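Long-range contact in WbmS, polysaccharide deacetylase involved in O-antigen biosynthesis (Bordetella bronchiseptica, PDB 3HFT), which probably removes acetyl groups from a polysaccharide precursor during O-antigen biosynthesis, as a zinc-binding member of the polysaccharide deacetylase family: residues M170-A182 against Y195-H208. Numbering follows the deposited sequence. Where two conformers were deposited one is given.
Sequences MVRVPYLWEDDVA and YWYQPDGINVLDFH. With EDO (1,2-ethanediol), chain F; EDO (1,2-ethanediol), chain D.
D179 grips H208 with both carboxylate oxygens. OD1 of D179 takes the ring N-H of H208 ND1 at 2.7 Å, through its syn lone pair and in the plane of the imidazole. OD2 of D179 receives H208 N at 2.8 Å, almost straight. The D179 carboxylate folds back between its own N and carbonyl carbon (chi1 52°), which lets one group hold both backbone and ring and fix the ring's rotation. H208 NE2 donates to a 1,2-ethanediol, and the H208 side chain touches the zinc ligand D46, which puts this end of the sheet beside the metal site. Strand 177-178, helix 179-185 and strand 203-207 form a beta-alpha-beta unit, with 177-178 as an outermost strand of the parallel sheet of this deacetylase domain. W177 O accepts D206 N at 2.9 Å, and D206 O accepts D179 N at 3.1 Å. Before the strand, L176 N reaches V204 O, and a water joins P174 O and I202 O to V204 N. W177 can be followed outward: CB lies against CG and CD2 of L205; CG, CD2 and CE3 continue along L205 CD2; CD1 comes near Y195 CE1 and, obliquely, CD1 of W196. NE1 donates to Y195 OH at 3.1 Å, 15° out of the indole plane, with CE2 near the same hydroxyl. CZ3 sits over one face of F207, near its rim, 3.5 Å from CE2 of F207, which CH2 also approaches. F248 of helix 245-256 stacks on W177, and Y195 OH has a second partner in E188 O. On the side of the sheet that carries E178 and D206, Y175 brings CE2 to 3.6 Å from D206 CB. Its ring plane is turned 72° from the D206 carboxylate, and its OH donates to E178 OE1. That bond may ease the approach of E178 OE1 to D206 OD2, two acceptors 3.3 Å apart.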
loop_
_atom_site.group_PDB
_atom_site.type_symbol
_atom_site.label_atom_id
_atom_site.label_comp_id
_atom_site.label_asym_id
_atom_site.label_seq_id
_atom_site.Cartn_x
_atom_site.Cartn_y
_atom_site.Cartn_z
HETATM N N MSE A 170 -9.302 8.092 -9.353
HETATM C CA MSE A 170 -8.818 6.720 -9.336
HETATM C C MSE A 170 -9.534 5.938 -8.242
HETATM O O MSE A 170 -10.022 6.518 -7.263
HETATM C CB MSE A 170 -7.313 6.688 -9.093
HETATM C CG MSE A 170 -6.485 7.375 -10.176
HETATM SE SE MSE A 170 -4.664 6.632 -10.177
HETATM C CE MSE A 170 -5.049 4.862 -10.812
ATOM N N VAL A 171 -9.587 4.624 -8.429
ATOM C CA VAL A 171 -10.141 3.702 -7.474
ATOM C C VAL A 171 -8.997 2.763 -7.058
ATOM O O VAL A 171 -8.226 2.265 -7.910
ATOM C CB VAL A 171 -11.292 2.918 -8.103
ATOM C CG1 VAL A 171 -11.684 1.720 -7.219
ATOM C CG2 VAL A 171 -12.483 3.858 -8.370
ATOM N N ARG A 172 -8.795 2.593 -5.755
ATOM C CA ARG A 172 -7.817 1.639 -5.287
ATOM C C ARG A 172 -8.524 0.310 -5.062
ATOM O O ARG A 172 -9.566 0.223 -4.389
ATOM C CB ARG A 172 -7.131 2.123 -4.015
ATOM C CG ARG A 172 -6.472 3.459 -4.186
ATOM C CD ARG A 172 -5.297 3.540 -3.263
ATOM N NE ARG A 172 -4.182 2.775 -3.797
ATOM C CZ ARG A 172 -2.970 2.767 -3.276
ATOM N NH1 ARG A 172 -2.725 3.466 -2.184
ATOM N NH2 ARG A 172 -2.001 2.073 -3.846
ATOM N N VAL A 173 -7.959 -0.741 -5.656
ATOM C CA VAL A 173 -8.507 -2.060 -5.596
ATOM C C VAL A 173 -7.537 -3.004 -4.834
ATOM O O VAL A 173 -6.502 -3.355 -5.357
ATOM C CB VAL A 173 -8.749 -2.611 -7.031
ATOM C CG1 VAL A 173 -9.377 -4.043 -6.949
ATOM C CG2 VAL A 173 -9.614 -1.619 -7.873
ATOM N N PRO A 174 -7.878 -3.402 -3.586
ATOM C CA PRO A 174 -6.936 -4.233 -2.846
ATOM C C PRO A 174 -7.091 -5.700 -3.246
ATOM O O PRO A 174 -8.193 -6.124 -3.579
ATOM C CB PRO A 174 -7.392 -4.052 -1.408
ATOM C CG PRO A 174 -8.874 -3.926 -1.524
ATOM C CD PRO A 174 -9.068 -3.096 -2.783
ATOM N N TYR A 175 -6.004 -6.469 -3.175
ATOM C CA TYR A 175 -6.062 -7.879 -3.516
ATOM C C TYR A 175 -5.547 -8.724 -2.388
ATOM O O TYR A 175 -4.813 -8.240 -1.519
ATOM C CB TYR A 175 -5.371 -8.191 -4.837
ATOM C CG TYR A 175 -3.866 -8.148 -4.932
ATOM C CD1 TYR A 175 -3.180 -6.944 -5.067
ATOM C CD2 TYR A 175 -3.151 -9.306 -5.014
ATOM C CE1 TYR A 175 -1.812 -6.911 -5.233
ATOM C CE2 TYR A 175 -1.777 -9.292 -5.213
ATOM C CZ TYR A 175 -1.113 -8.093 -5.323
ATOM O OH TYR A 175 0.247 -8.071 -5.564
ATOM N N LEU A 176 -6.053 -9.957 -2.336
ATOM C CA LEU A 176 -5.932 -10.755 -1.120
ATOM C C LEU A 176 -5.189 -12.104 -1.210
ATOM O O LEU A 176 -4.975 -12.776 -0.199
ATOM C CB LEU A 176 -7.346 -10.970 -0.534
ATOM C CG LEU A 176 -8.503 -11.557 -1.372
ATOM C CD1 LEU A 176 -8.164 -12.906 -2.045
ATOM C CD2 LEU A 176 -9.794 -11.651 -0.516
ATOM N N TRP A 177 -4.772 -12.471 -2.410
ATOM C CA TRP A 177 -4.073 -13.732 -2.647
ATOM C C TRP A 177 -3.172 -13.601 -3.866
ATOM O O TRP A 177 -3.535 -12.935 -4.862
ATOM C CB TRP A 177 -5.085 -14.868 -2.836
ATOM C CG TRP A 177 -4.466 -16.269 -2.772
ATOM C CD1 TRP A 177 -4.504 -17.126 -1.709
ATOM C CD2 TRP A 177 -3.848 -16.997 -3.846
ATOM N NE1 TRP A 177 -3.880 -18.311 -2.027
ATOM C CE2 TRP A 177 -3.470 -18.259 -3.331
ATOM C CE3 TRP A 177 -3.498 -16.677 -5.162
ATOM C CZ2 TRP A 177 -2.795 -19.227 -4.108
ATOM C CZ3 TRP A 177 -2.839 -17.638 -5.934
ATOM C CH2 TRP A 177 -2.482 -18.885 -5.395
ATOM N N GLU A 178 -1.978 -14.198 -3.773
ATOM C CA GLU A 178 -0.992 -14.194 -4.861
ATOM C C GLU A 178 -0.198 -15.496 -4.747
ATOM O O GLU A 178 0.110 -15.973 -3.629
ATOM C CB GLU A 178 -0.102 -12.954 -4.805
ATOM C CG GLU A 178 1.008 -12.890 -5.852
ATOM C CD GLU A 178 1.808 -11.612 -5.785
ATOM O OE1 GLU A 178 1.216 -10.549 -5.450
ATOM O OE2 GLU A 178 3.033 -11.667 -6.061
ATOM N N ASP A 179 0.114 -16.075 -5.891
ATOM C CA ASP A 179 0.776 -17.390 -5.922
ATOM C C ASP A 179 2.118 -17.431 -5.233
ATOM O O ASP A 179 2.345 -18.311 -4.366
ATOM C CB ASP A 179 0.789 -18.060 -7.331
ATOM C CG ASP A 179 1.344 -17.173 -8.450
ATOM O OD1 ASP A 179 1.971 -16.148 -8.169
ATOM O OD2 ASP A 179 1.148 -17.530 -9.639
ATOM N N ASP A 180 3.034 -16.545 -5.596
ATOM C CA ASP A 180 4.336 -16.547 -4.940
ATOM C C ASP A 180 4.239 -16.134 -3.469
ATOM O O ASP A 180 4.948 -16.682 -2.616
ATOM C CB ASP A 180 5.398 -15.752 -5.718
ATOM C CG ASP A 180 4.981 -14.347 -6.053
ATOM O OD1 ASP A 180 3.835 -13.942 -5.794
ATOM O OD2 ASP A 180 5.808 -13.643 -6.651
ATOM N N VAL A 181 3.297 -15.247 -3.150
ATOM C CA VAL A 181 3.035 -14.866 -1.747
ATOM C C VAL A 181 2.475 -16.032 -0.920
ATOM O O VAL A 181 2.792 -16.179 0.276
ATOM C CB VAL A 181 2.131 -13.606 -1.675
ATOM C CG1 VAL A 181 1.760 -13.274 -0.244
ATOM C CG2 VAL A 181 2.875 -12.427 -2.300
ATOM N N ALA A 182 1.690 -16.896 -1.565
ATOM C CA ALA A 182 1.155 -18.065 -0.906
ATOM C C ALA A 182 2.322 -18.961 -0.500
ATOM O O ALA A 182 2.328 -19.552 0.595
ATOM C CB ALA A 182 0.205 -18.798 -1.824
ATOM N N TYR A 195 -10.802 -20.943 0.899
ATOM C CA TYR A 195 -10.541 -20.379 2.235
ATOM C C TYR A 195 -10.433 -18.854 2.279
ATOM O O TYR A 195 -10.727 -18.221 3.292
ATOM C CB TYR A 195 -9.283 -21.019 2.832
ATOM C CG TYR A 195 -8.013 -20.941 1.997
ATOM C CD1 TYR A 195 -7.268 -19.780 1.940
ATOM C CD2 TYR A 195 -7.505 -22.066 1.358
ATOM C CE1 TYR A 195 -6.093 -19.701 1.193
ATOM C CE2 TYR A 195 -6.332 -22.008 0.627
ATOM C CZ TYR A 195 -5.617 -20.802 0.554
ATOM O OH TYR A 195 -4.442 -20.719 -0.169
ATOM N N TRP A 196 -10.020 -18.279 1.163
ATOM C CA TRP A 196 -9.779 -16.853 1.035
ATOM C C TRP A 196 -11.025 -16.039 0.698
ATOM O O TRP A 196 -11.001 -14.793 0.786
ATOM C CB TRP A 196 -8.727 -16.648 -0.090
ATOM C CG TRP A 196 -9.034 -17.484 -1.273
ATOM C CD1 TRP A 196 -8.546 -18.715 -1.539
ATOM C CD2 TRP A 196 -9.970 -17.186 -2.315
ATOM N NE1 TRP A 196 -9.123 -19.218 -2.687
ATOM C CE2 TRP A 196 -9.979 -18.280 -3.197
ATOM C CE3 TRP A 196 -10.793 -16.095 -2.589
ATOM C CZ2 TRP A 196 -10.828 -18.345 -4.309
ATOM C CZ3 TRP A 196 -11.615 -16.151 -3.695
ATOM C CH2 TRP A 196 -11.614 -17.259 -4.553
ATOM N N TYR A 197 -12.110 -16.727 0.316
ATOM C CA TYR A 197 -13.293 -16.098 -0.254
ATOM C C TYR A 197 -14.086 -15.249 0.723
ATOM O O TYR A 197 -14.432 -15.696 1.814
ATOM C CB TYR A 197 -14.220 -17.166 -0.884
ATOM C CG TYR A 197 -15.428 -16.567 -1.572
ATOM C CD1 TYR A 197 -15.288 -15.793 -2.728
ATOM C CD2 TYR A 197 -16.705 -16.746 -1.054
ATOM C CE1 TYR A 197 -16.419 -15.220 -3.368
ATOM C CE2 TYR A 197 -17.835 -16.186 -1.680
ATOM C CZ TYR A 197 -17.678 -15.421 -2.827
ATOM O OH TYR A 197 -18.799 -14.871 -3.412
ATOM N N GLN A 198 -14.407 -14.036 0.292
ATOM C CA GLN A 198 -15.242 -13.119 1.015
ATOM C C GLN A 198 -16.569 -12.915 0.247
ATOM O O GLN A 198 -16.606 -12.232 -0.800
ATOM C CB GLN A 198 -14.525 -11.771 1.165
ATOM C CG GLN A 198 -13.086 -11.890 1.684
ATOM C CD GLN A 198 -12.484 -10.569 2.078
ATOM O OE1 GLN A 198 -13.052 -9.496 1.801
ATOM N NE2 GLN A 198 -11.328 -10.631 2.758
ATOM N N PRO A 199 -17.660 -13.504 0.742
ATOM C CA PRO A 199 -18.932 -13.271 0.043
ATOM C C PRO A 199 -19.344 -11.833 0.161
ATOM O O PRO A 199 -20.171 -11.345 -0.625
ATOM C CB PRO A 199 -19.916 -14.151 0.802
ATOM C CG PRO A 199 -19.270 -14.523 2.040
ATOM C CD PRO A 199 -17.824 -14.361 1.924
ATOM N N ASP A 200 -18.768 -11.159 1.157
ATOM C CA ASP A 200 -19.098 -9.786 1.525
ATOM C C ASP A 200 -18.017 -8.758 1.160
ATOM O O ASP A 200 -18.123 -7.599 1.555
ATOM C CB ASP A 200 -19.366 -9.672 3.037
ATOM C CG ASP A 200 -18.289 -10.355 3.908
ATOM O OD1 ASP A 200 -17.368 -11.030 3.403
ATOM O OD2 ASP A 200 -18.415 -10.241 5.140
ATOM N N GLY A 201 -17.028 -9.170 0.392
ATOM C CA GLY A 201 -15.954 -8.267 -0.001
ATOM C C GLY A 201 -15.555 -8.507 -1.428
ATOM O O GLY A 201 -16.185 -9.315 -2.133
ATOM N N ILE A 202 -14.532 -7.782 -1.872
ATOM C CA ILE A 202 -13.957 -7.969 -3.181
ATOM C C ILE A 202 -12.855 -9.014 -3.132
ATOM O O ILE A 202 -12.047 -9.014 -2.210
ATOM C CB ILE A 202 -13.450 -6.611 -3.765
ATOM C CG1 ILE A 202 -13.196 -6.772 -5.263
ATOM C CG2 ILE A 202 -12.216 -6.082 -3.005
ATOM C CD1 ILE A 202 -12.768 -5.488 -5.917
ATOM N N ASN A 203 -12.808 -9.923 -4.120
ATOM C CA ASN A 203 -11.833 -11.019 -4.144
ATOM C C ASN A 203 -10.918 -10.976 -5.363
ATOM O O ASN A 203 -11.275 -11.485 -6.443
ATOM C CB ASN A 203 -12.587 -12.350 -4.149
ATOM C CG ASN A 203 -13.500 -12.511 -2.951
ATOM O OD1 ASN A 203 -13.065 -13.026 -1.900
ATOM N ND2 ASN A 203 -14.788 -12.162 -3.113
ATOM N N VAL A 204 -9.775 -10.314 -5.229
ATOM C CA VAL A 204 -8.828 -10.184 -6.324
ATOM C C VAL A 204 -7.654 -11.126 -6.031
ATOM O O VAL A 204 -7.087 -11.123 -4.915
ATOM C CB VAL A 204 -8.354 -8.719 -6.518
ATOM C CG1 VAL A 204 -7.462 -8.608 -7.764
ATOM C CG2 VAL A 204 -9.537 -7.743 -6.585
ATOM N N LEU A 205 -7.327 -11.970 -7.015
ATOM C CA LEU A 205 -6.208 -12.905 -6.888
ATOM C C LEU A 205 -5.213 -12.588 -7.985
ATOM O O LEU A 205 -5.609 -12.174 -9.087
ATOM C CB LEU A 205 -6.680 -14.362 -6.991
ATOM C CG LEU A 205 -7.632 -14.875 -5.906
ATOM C CD1 LEU A 205 -9.114 -14.628 -6.288
ATOM C CD2 LEU A 205 -7.447 -16.354 -5.653
ATOM N N ASP A 206 -3.928 -12.765 -7.686
ATOM C CA ASP A 206 -2.850 -12.498 -8.623
ATOM C C ASP A 206 -2.040 -13.769 -8.899
ATOM O O ASP A 206 -1.446 -14.356 -7.977
ATOM C CB ASP A 206 -1.935 -11.437 -8.042
ATOM C CG ASP A 206 -0.825 -10.993 -8.992
ATOM O OD1 ASP A 206 -0.850 -11.353 -10.193
ATOM O OD2 ASP A 206 0.041 -10.209 -8.505
ATOM N N PHE A 207 -2.010 -14.169 -10.172
ATOM C CA PHE A 207 -1.216 -15.327 -10.629
ATOM C C PHE A 207 -0.145 -14.890 -11.631
ATOM O O PHE A 207 -0.340 -13.949 -12.374
ATOM C CB PHE A 207 -2.093 -16.348 -11.336
ATOM C CG PHE A 207 -3.077 -17.062 -10.441
ATOM C CD1 PHE A 207 -4.329 -16.537 -10.197
ATOM C CD2 PHE A 207 -2.753 -18.301 -9.887
ATOM C CE1 PHE A 207 -5.246 -17.241 -9.392
ATOM C CE2 PHE A 207 -3.647 -18.987 -9.075
ATOM C CZ PHE A 207 -4.891 -18.444 -8.822
ATOM N N HIS A 208 0.956 -15.619 -11.658
ATOM C CA HIS A 208 2.009 -15.448 -12.663
ATOM C C HIS A 208 2.003 -16.661 -13.593
ATOM O O HIS A 208 1.978 -17.796 -13.128
ATOM C CB HIS A 208 3.381 -15.320 -12.009
ATOM C CG HIS A 208 3.479 -14.162 -11.072
ATOM N ND1 HIS A 208 3.069 -14.240 -9.753
ATOM C CD2 HIS A 208 3.872 -12.887 -11.275
ATOM C CE1 HIS A 208 3.233 -13.056 -9.182
ATOM N NE2 HIS A 208 3.707 -12.213 -10.086
HETATM C C1 EDO F . 4.172 -7.972 -8.005
HETATM O O1 EDO F . 5.515 -7.930 -8.532
HETATM C C2 EDO F . 3.549 -9.306 -8.416
HETATM O O2 EDO F . 3.823 -9.622 -9.816
HETATM C C1 EDO D . 8.196 -14.481 -9.219
HETATM O O1 EDO D . 7.568 -15.239 -8.182
HETATM C C2 EDO D . 7.267 -14.396 -10.434
HETATM O O2 EDO D . 7.575 -13.244 -11.239
HETATM O O HOH W 1 -9.369 -8.575 -2.942
#